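1,4-dihydroxy-6-naphtoate synthase (Archaeoglobus fulgidus, PDB 1ZBM) probably converts cyclic dehypoxanthine futalosine into 1,4-dihydroxy-6-naphthoate, releasing dihydroxyacetone, a step in the biosynthesis of menaquinone (vitamin K2). Local coordinates at residues Lys104-Pro109 with Leu117-Ala122. Sequence-based numbering, arbitrary orientation.
Sequences KRIAVP and LLLKLA
In the beta-alpha-beta unit formed by strand 105-108, helix 114-122 and strand 127-130, Leu119 is the residue of 117-122 that meets Ile106 and Val108 of the first strand. The unit belongs to one of the two mixed sheets of a periplasmic-binding-protein-like fold, and strand 105-108 runs parallel to both its neighbours, 127-130 and 147-150. Ile106 and Val108 alternate with Ala107, so their side chains start toward the helix while that of Ala107 starts away from it. In Leu119, chi1 of 179° carries CG away from the backbone N, and chi2 of 61° sets CD2 anti to CA. Leu119 CD1 and CD2 each lie 4.2 Å from Ile106 CD1, the branch ends meeting tip to tip. Of the two methyls CD2 alone also reaches Val108, at a slant, with Leu119 CD2 4.1 Å from Val108 CG1. Ile106 delivers its methyl through an extended end (chi2 174°); in Val108 the branch used is the one beside the backbone N. The backbones stay well apart, with Val108 CA 9.5 Å from Leu119 CA, and the side chains bridge the gap. Phe126, in the loop leading to the next strand, also packs on Leu119, and Leu101 on Ile106. Elsewhere on the helix, Leu118, Leu121 and Ala122 touch Trp172 of helix 169-174. Ala115, predicted to bind substrate, belongs to the same helix as Leu119. All three touching residues are buried, so between 105-108 and 117-122 the contact rests on dispersion between methyl groups and on burial from water, without directional polar bonds.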
loop_
_atom_site.group_PDB
_atom_site.type_symbol
_atom_site.label_atom_id
_atom_site.label_comp_id
_atom_site.label_asym_id
_atom_site.label_seq_id
_atom_site.Cartn_x
_atom_site.Cartn_y
_atom_site.Cartn_z
ATOM N N LYS A 104 -8.989 22.298 -8.222
ATOM C CA LYS A 104 -10.112 21.401 -7.960
ATOM C C LYS A 104 -10.106 20.766 -6.566
ATOM O O LYS A 104 -9.082 20.747 -5.872
ATOM C CB LYS A 104 -10.137 20.298 -9.015
ATOM C CG LYS A 104 -10.320 20.793 -10.442
ATOM C CD LYS A 104 -11.650 21.511 -10.630
ATOM C CE LYS A 104 -11.930 21.783 -12.106
ATOM N NZ LYS A 104 -10.808 22.508 -12.755
ATOM N N ARG A 105 -11.267 20.255 -6.158
ATOM C CA ARG A 105 -11.408 19.601 -4.860
ATOM C C ARG A 105 -11.314 18.095 -5.069
ATOM O O ARG A 105 -12.198 17.494 -5.669
ATOM C CB ARG A 105 -12.745 19.995 -4.214
ATOM C CG ARG A 105 -12.778 21.462 -3.796
ATOM C CD ARG A 105 -14.149 21.923 -3.316
ATOM N NE ARG A 105 -14.646 21.137 -2.188
ATOM C CZ ARG A 105 -15.449 20.085 -2.308
ATOM N NH1 ARG A 105 -15.852 19.697 -3.512
ATOM N NH2 ARG A 105 -15.847 19.427 -1.229
ATOM N N ILE A 106 -10.235 17.487 -4.580
ATOM C CA ILE A 106 -10.030 16.051 -4.758
ATOM C C ILE A 106 -10.099 15.240 -3.475
ATOM O O ILE A 106 -9.374 15.515 -2.503
ATOM C CB ILE A 106 -8.662 15.752 -5.414
ATOM C CG1 ILE A 106 -8.438 16.676 -6.617
ATOM C CG2 ILE A 106 -8.604 14.296 -5.846
ATOM C CD1 ILE A 106 -7.057 16.554 -7.236
ATOM N N ALA A 107 -10.971 14.235 -3.477
ATOM C CA ALA A 107 -11.121 13.354 -2.321
ATOM C C ALA A 107 -9.875 12.472 -2.235
ATOM O O ALA A 107 -9.434 11.920 -3.237
ATOM C CB ALA A 107 -12.377 12.483 -2.471
ATOM N N VAL A 108 -9.315 12.364 -1.035
ATOM C CA VAL A 108 -8.116 11.566 -0.785
ATOM C C VAL A 108 -8.361 10.604 0.373
ATOM O O VAL A 108 -8.925 10.990 1.400
ATOM C CB VAL A 108 -6.915 12.457 -0.422
ATOM C CG1 VAL A 108 -6.485 13.264 -1.634
ATOM C CG2 VAL A 108 -7.297 13.378 0.727
ATOM N N PRO A 109 -7.913 9.346 0.232
ATOM C CA PRO A 109 -8.083 8.310 1.255
ATOM C C PRO A 109 -7.316 8.542 2.557
ATOM O O PRO A 109 -7.737 8.092 3.619
ATOM C CB PRO A 109 -7.615 7.058 0.535
ATOM C CG PRO A 109 -6.481 7.582 -0.276
ATOM C CD PRO A 109 -7.063 8.851 -0.865
ATOM N N LEU A 117 1.202 11.850 -1.414
ATOM C CA LEU A 117 2.484 12.506 -1.624
ATOM C C LEU A 117 2.675 12.730 -3.129
ATOM O O LEU A 117 3.034 13.829 -3.559
ATOM C CB LEU A 117 3.614 11.641 -1.059
ATOM C CG LEU A 117 5.047 12.157 -1.262
ATOM C CD1 LEU A 117 5.192 13.554 -0.663
ATOM C CD2 LEU A 117 6.037 11.194 -0.600
ATOM N N LEU A 118 2.420 11.690 -3.923
ATOM C CA LEU A 118 2.545 11.787 -5.381
ATOM C C LEU A 118 1.640 12.883 -5.962
ATOM O O LEU A 118 2.078 13.691 -6.788
ATOM C CB LEU A 118 2.211 10.442 -6.045
ATOM C CG LEU A 118 3.234 9.317 -5.898
ATOM C CD1 LEU A 118 2.627 7.971 -6.310
ATOM C CD2 LEU A 118 4.441 9.637 -6.728
ATOM N N LEU A 119 0.381 12.903 -5.538
ATOM C CA LEU A 119 -0.558 13.903 -6.014
ATOM C C LEU A 119 -0.030 15.297 -5.679
ATOM O O LEU A 119 0.012 16.175 -6.538
ATOM C CB LEU A 119 -1.936 13.688 -5.373
ATOM C CG LEU A 119 -3.066 14.673 -5.739
ATOM C CD1 LEU A 119 -3.329 14.618 -7.233
ATOM C CD2 LEU A 119 -4.341 14.324 -4.967
ATOM N N LYS A 120 0.385 15.490 -4.429
ATOM C CA LYS A 120 0.923 16.767 -3.977
ATOM C C LYS A 120 2.170 17.183 -4.758
ATOM O O LYS A 120 2.539 18.352 -4.752
ATOM C CB LYS A 120 1.226 16.693 -2.475
ATOM C CG LYS A 120 -0.033 16.554 -1.601
ATOM C CD LYS A 120 0.256 15.856 -0.283
ATOM C CE LYS A 120 1.225 16.649 0.568
ATOM N NZ LYS A 120 1.736 15.820 1.701
ATOM N N LEU A 121 2.816 16.229 -5.425
ATOM C CA LEU A 121 4.002 16.522 -6.229
ATOM C C LEU A 121 3.631 16.810 -7.676
ATOM O O LEU A 121 4.312 17.561 -8.356
ATOM C CB LEU A 121 4.970 15.338 -6.209
ATOM C CG LEU A 121 5.787 15.093 -4.941
ATOM C CD1 LEU A 121 6.419 13.727 -5.037
ATOM C CD2 LEU A 121 6.854 16.177 -4.786
ATOM N N ALA A 122 2.555 16.199 -8.154
ATOM C CA ALA A 122 2.134 16.397 -9.538
ATOM C C ALA A 122 1.266 17.645 -9.700
ATOM O O ALA A 122 1.326 18.305 -10.730
ATOM C CB ALA A 122 1.380 15.159 -10.030
#